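Local coordinates for ribose ABC transporter, substrate binding protein (PDB 4KQ9) that probably binds ribose or a related sugar and delivers it to the membrane components of an ABC importer, at residues A[198-203]-A[225-230]; A[240-245]-A[277-282]. The protein carries 1 engineered substitution. All blocks are in the same frame, centred on the assembly; numbering follows the deposited sequence.

Contact 1: A[198-203]-A[225-230]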
loop_
_atom_site.group_PDB
_atom_site.type_symbol
_atom_site.label_atom_id
_atom_site.label_comp_id
_atom_site.label_asym_id
_atom_site.label_seq_id
_atom_site.Cartn_x
_atom_site.Cartn_y
_atom_site.Cartn_z
ATOM N N GLY A 198 8.596 2.185 -3.995
ATOM C CA GLY A 198 8.368 2.477 -2.575
ATOM C C GLY A 198 9.374 3.367 -1.958
ATOM O O GLY A 198 10.504 3.581 -2.527
ATOM N N ASP A 199 8.992 3.963 -0.811
ATOM C CA ASP A 199 9.875 4.935 -0.085
ATOM C C ASP A 199 11.230 4.444 0.304
ATOM O O ASP A 199 12.152 5.186 0.202
ATOM C CB ASP A 199 9.233 5.471 1.243
ATOM C CG ASP A 199 8.052 6.418 1.011
ATOM O OD1 ASP A 199 8.003 7.084 -0.068
ATOM O OD2 ASP A 199 7.190 6.576 1.942
ATOM N N ASP A 200 11.359 3.202 0.762
ATOM C CA ASP A 200 12.666 2.812 1.237
ATOM C C ASP A 200 13.670 2.777 0.046
ATOM O O ASP A 200 14.831 3.077 0.184
ATOM C CB ASP A 200 12.574 1.474 1.897
ATOM C CG ASP A 200 12.045 1.562 3.339
ATOM O OD1 ASP A 200 12.153 2.659 3.969
ATOM O OD2 ASP A 200 11.520 0.511 3.767
ATOM N N GLY A 201 13.146 2.445 -1.107
ATOM C CA GLY A 201 13.914 2.439 -2.376
ATOM C C GLY A 201 14.419 3.843 -2.593
ATOM O O GLY A 201 15.591 4.092 -2.811
ATOM N N ALA A 202 13.513 4.787 -2.486
ATOM C CA ALA A 202 13.829 6.188 -2.723
ATOM C C ALA A 202 14.814 6.765 -1.715
ATOM O O ALA A 202 15.615 7.598 -2.046
ATOM C CB ALA A 202 12.506 6.972 -2.690
ATOM N N LEU A 203 14.719 6.311 -0.479
ATOM C CA LEU A 203 15.594 6.798 0.562
ATOM C C LEU A 203 17.050 6.400 0.251
ATOM O O LEU A 203 17.981 7.140 0.497
ATOM C CB LEU A 203 15.118 6.284 1.940
ATOM C CG LEU A 203 13.815 6.975 2.429
ATOM C CD1 LEU A 203 13.182 6.407 3.703
ATOM C CD2 LEU A 203 14.013 8.431 2.621
ATOM N N ASP A 225 4.512 5.259 0.469
ATOM C CA ASP A 225 4.313 4.752 1.813
ATOM C C ASP A 225 4.152 5.891 2.814
ATOM O O ASP A 225 3.568 5.722 3.825
ATOM C CB ASP A 225 5.433 3.839 2.324
ATOM C CG ASP A 225 5.418 2.455 1.674
ATOM O OD1 ASP A 225 4.433 2.100 1.045
ATOM O OD2 ASP A 225 6.455 1.807 1.732
ATOM N N ALA A 226 4.726 7.026 2.500
ATOM C CA ALA A 226 4.730 8.131 3.431
ATOM C C ALA A 226 5.256 7.645 4.777
ATOM O O ALA A 226 4.683 7.919 5.791
ATOM C CB ALA A 226 3.342 8.713 3.590
ATOM N N ASN A 227 6.353 6.921 4.772
ATOM C CA ASN A 227 7.009 6.577 6.023
ATOM C C ASN A 227 7.704 7.764 6.652
ATOM O O ASN A 227 7.855 8.803 6.080
ATOM C CB ASN A 227 7.896 5.375 5.899
ATOM C CG ASN A 227 9.160 5.643 5.103
ATOM O OD1 ASN A 227 9.674 6.691 5.073
ATOM N ND2 ASN A 227 9.645 4.631 4.512
ATOM N N GLU A 228 8.139 7.570 7.866
ATOM C CA GLU A 228 8.717 8.688 8.587
ATOM C C GLU A 228 9.963 9.284 7.895
ATOM O O GLU A 228 10.152 10.480 7.859
ATOM C CB GLU A 228 9.036 8.227 10.021
ATOM C CG GLU A 228 9.700 9.294 10.859
ATOM C CD GLU A 228 10.052 8.816 12.279
ATOM O OE1 GLU A 228 9.115 8.469 13.031
ATOM O OE2 GLU A 228 11.266 8.819 12.648
ATOM N N GLY A 229 10.829 8.472 7.340
ATOM C CA GLY A 229 12.014 9.069 6.647
ATOM C C GLY A 229 11.643 9.809 5.381
ATOM O O GLY A 229 12.253 10.803 5.009
ATOM N N ALA A 230 10.604 9.302 4.713
ATOM C CA ALA A 230 10.058 9.945 3.536
ATOM C C ALA A 230 9.394 11.276 3.840
ATOM O O ALA A 230 9.565 12.201 3.130
ATOM C CB ALA A 230 9.071 9.034 2.841
HETATM O O HOH W 1 9.123 1.520 0.974
#
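Asp225 lays its CB 3.3 Å from Asp199 OD2, while its own carboxylate turns to a water that donates to Asp225 OD2 and accepts from Asp200 N, a bridge to the first turn of helix 199-211. At Ala226 the chain swings past the same oxygen, but its N-H is taken by Thr242 OG1, which is also bonded to Asp199 OD1. Asn227 N supplies the direct bond: it meets Asp199 OD2 at 3.0 Å and 159°, nearly in line with the C-O bond. The Asn227 side chain, with CG wedged between backbone N and carbonyl carbon (chi1 71°), folds back so that ND2 lies 3.4 Å from Asp199 CB and OD1 caps Ala230 N at 2.8 Å. Leu203 reaches across to Gly229, its CD2 3.8 Å from Gly229 O, with CD1 beside Asn227 OD1. Ala230 CB ends the path, packed against the Asp199 carboxylate. With an alanine in place of Asp199, Asn227 N and Thr242 OG1 would probably lose a partner and the turn before helix 228-236 would be held less firmly. Two helix N-termini meeting beyond strands 193-196 and 220-222, near a bound glycerol, are consistent with the sugar cleft of this Rossmann-like family.

Contact 2: A[240-245]-A[277-282]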
loop_
_atom_site.group_PDB
_atom_site.type_symbol
_atom_site.label_atom_id
_atom_site.label_comp_id
_atom_site.label_asym_id
_atom_site.label_seq_id
_atom_site.Cartn_x
_atom_site.Cartn_y
_atom_site.Cartn_z
ATOM N N ALA A 240 10.584 14.611 -3.670
ATOM C CA ALA A 240 9.512 15.516 -4.153
ATOM C C ALA A 240 8.123 15.105 -3.700
ATOM O O ALA A 240 7.293 15.976 -3.461
ATOM C CB ALA A 240 9.527 15.632 -5.668
ATOM N N LEU A 241 7.830 13.804 -3.709
ATOM C CA LEU A 241 6.462 13.315 -3.453
ATOM C C LEU A 241 6.510 11.944 -2.820
ATOM O O LEU A 241 7.326 11.076 -3.231
ATOM C CB LEU A 241 5.695 13.185 -4.758
ATOM C CG LEU A 241 4.248 12.660 -4.806
ATOM C CD1 LEU A 241 3.374 13.819 -4.454
ATOM C CD2 LEU A 241 3.778 12.213 -6.208
ATOM N N THR A 242 5.661 11.723 -1.854
ATOM C CA THR A 242 5.345 10.362 -1.465
ATOM C C THR A 242 3.833 10.193 -1.372
ATOM O O THR A 242 3.078 11.200 -1.309
ATOM C CB THR A 242 6.033 10.022 -0.129
ATOM O OG1 THR A 242 5.859 8.636 0.176
ATOM C CG2 THR A 242 5.503 10.852 1.014
ATOM N N VAL A 243 3.364 8.956 -1.316
ATOM C CA VAL A 243 1.938 8.704 -1.286
ATOM C C VAL A 243 1.625 7.835 -0.060
ATOM O O VAL A 243 2.253 6.773 0.122
ATOM C CB VAL A 243 1.449 8.039 -2.571
ATOM C CG1 VAL A 243 -0.109 7.855 -2.584
ATOM C CG2 VAL A 243 1.831 8.901 -3.752
ATOM N N SER A 244 0.662 8.258 0.767
ATOM C CA SER A 244 0.124 7.395 1.872
ATOM C C SER A 244 -1.010 6.500 1.383
ATOM O O SER A 244 -1.873 6.955 0.620
ATOM C CB SER A 244 -0.377 8.242 2.986
ATOM O OG SER A 244 -1.068 7.435 3.893
ATOM N N GLN A 245 -0.964 5.222 1.783
ATOM C CA GLN A 245 -2.035 4.291 1.509
ATOM C C GLN A 245 -3.022 4.250 2.646
ATOM O O GLN A 245 -3.857 3.398 2.649
ATOM C CB GLN A 245 -1.432 2.918 1.356
ATOM C CG GLN A 245 -0.583 2.797 0.113
ATOM C CD GLN A 245 -0.177 1.334 -0.099
ATOM O OE1 GLN A 245 0.993 0.989 0.020
ATOM N NE2 GLN A 245 -1.148 0.475 -0.342
ATOM N N ILE A 277 -3.388 9.562 -0.251
ATOM C CA ILE A 277 -3.085 10.966 -0.101
ATOM C C ILE A 277 -1.642 11.232 -0.536
ATOM O O ILE A 277 -0.740 10.586 -0.024
ATOM C CB ILE A 277 -3.264 11.475 1.328
ATOM C CG1 ILE A 277 -4.729 11.389 1.727
ATOM C CG2 ILE A 277 -2.899 12.935 1.384
ATOM C CD1 ILE A 277 -5.092 11.870 3.096
ATOM N N GLU A 278 -1.465 12.121 -1.492
ATOM C CA GLU A 278 -0.148 12.609 -1.962
ATOM C C GLU A 278 0.386 13.721 -1.073
ATOM O O GLU A 278 -0.366 14.670 -0.690
ATOM C CB GLU A 278 -0.291 13.280 -3.333
ATOM C CG GLU A 278 -0.883 12.424 -4.395
ATOM C CD GLU A 278 -1.218 13.212 -5.677
ATOM O OE1 GLU A 278 -0.316 13.830 -6.301
ATOM O OE2 GLU A 278 -2.407 13.202 -6.077
ATOM N N ILE A 279 1.695 13.676 -0.822
ATOM C CA ILE A 279 2.354 14.584 0.072
ATOM C C ILE A 279 3.547 15.105 -0.703
ATOM O O ILE A 279 4.380 14.290 -1.071
ATOM C CB ILE A 279 2.861 13.802 1.285
ATOM C CG1 ILE A 279 1.731 12.995 1.901
ATOM C CG2 ILE A 279 3.475 14.734 2.308
ATOM C CD1 ILE A 279 2.101 12.457 3.232
ATOM N N ASP A 280 3.621 16.416 -0.992
ATOM C CA ASP A 280 4.766 16.979 -1.688
ATOM C C ASP A 280 5.376 18.116 -0.894
ATOM O O ASP A 280 4.851 18.524 0.149
ATOM C CB ASP A 280 4.463 17.293 -3.151
ATOM C CG ASP A 280 3.555 18.538 -3.327
ATOM O OD1 ASP A 280 3.926 19.615 -2.825
ATOM O OD2 ASP A 280 2.497 18.420 -3.976
ATOM N N THR A 281 6.544 18.545 -1.318
ATOM C CA THR A 281 7.310 19.526 -0.567
ATOM C C THR A 281 6.467 20.796 -0.324
ATOM O O THR A 281 6.415 21.267 0.795
ATOM C CB THR A 281 8.667 19.847 -1.260
ATOM O OG1 THR A 281 9.408 18.632 -1.491
ATOM C CG2 THR A 281 9.531 20.784 -0.341
ATOM N N GLU A 282 5.744 21.264 -1.332
ATOM C CA GLU A 282 4.884 22.444 -1.191
ATOM C C GLU A 282 3.638 22.247 -0.296
ATOM O O GLU A 282 3.213 23.184 0.334
ATOM C CB GLU A 282 4.461 23.009 -2.547
ATOM C CG GLU A 282 3.732 22.082 -3.518
#
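Ile279 O is gripped from two residues of the facing strand: Thr242 N donates to Ile279 O at 3.0 Å. Leu241 CA adds a weaker CA-H...O contact to Ile279 O at 3.3 Å. The return bond, from Ile279 N to Thr242 O at 2.9 Å, completes this hydrogen-bonded pair, and Ser244 with Ile277 repeats the pattern, its shorter bond running from Ser244 N to Ile277 O at 2.8 Å. Val243 with Glu278 is the non-hydrogen-bonded pair between them, and Leu241 with Asp280 the one beyond Thr242. At the far end the ladder fades into a weak bond from Thr281 N to Ala240 O.

The side chains part to two faces. Thr242 and Ile279 lie side by side, Thr242 CG2 resting 4.0 Å from Ile279 CB; with OG1 anti to the backbone N (chi1 -173°), the Thr242 hydroxyl is directed to Asp199 OD1 and Ala226 N. Ser244 OG binds Glu297 OE2 and Cys246 N, and Trp293 and Cys296 of helix 291-297 pack over this face, close to the Cys246-Cys296 disulfide. On the other face Leu241 crosses to the partner strand, bringing CD1 to 3.9 Å from both Glu278 CB and Asp280 CB, and Tyr122 of helix 112-126 packs against Leu241 and Asp280.

Backbone hydrogen bonds pair Ala240 with Val221, Leu241 with Gly223 and Val243 with Asp225. The result is a two-stranded antiparallel ribbon attached at the edge of the parallel sheet, beside strand 220-222, with helices on both faces, as in the type I periplasmic-binding-protein fold.

How the contacts relate
Both segments of contact 1 precede those of contact 2 in the chain; helix 228-236 is followed, after a short loop, by strand 241-244, and the contact centres lie 10 Å apart. Two probable hydrogen bonds join them: Asp199 OD1 to Thr242 OG1 at 2.7 Å, and Asp225 N to Val243 O, also 2.7 Å. The strand of contact 2 thus carries one side chain and one carbonyl that bond to contact 1. Just after the strand, Gln245 packs beside Asp225 and hydrogen-bonds a glycerol, probably from the crystallisation liquor, which lies about 4 Å from the Asp225 side chain. The pair therefore borders a pocket consistent with the sugar site expected in this family.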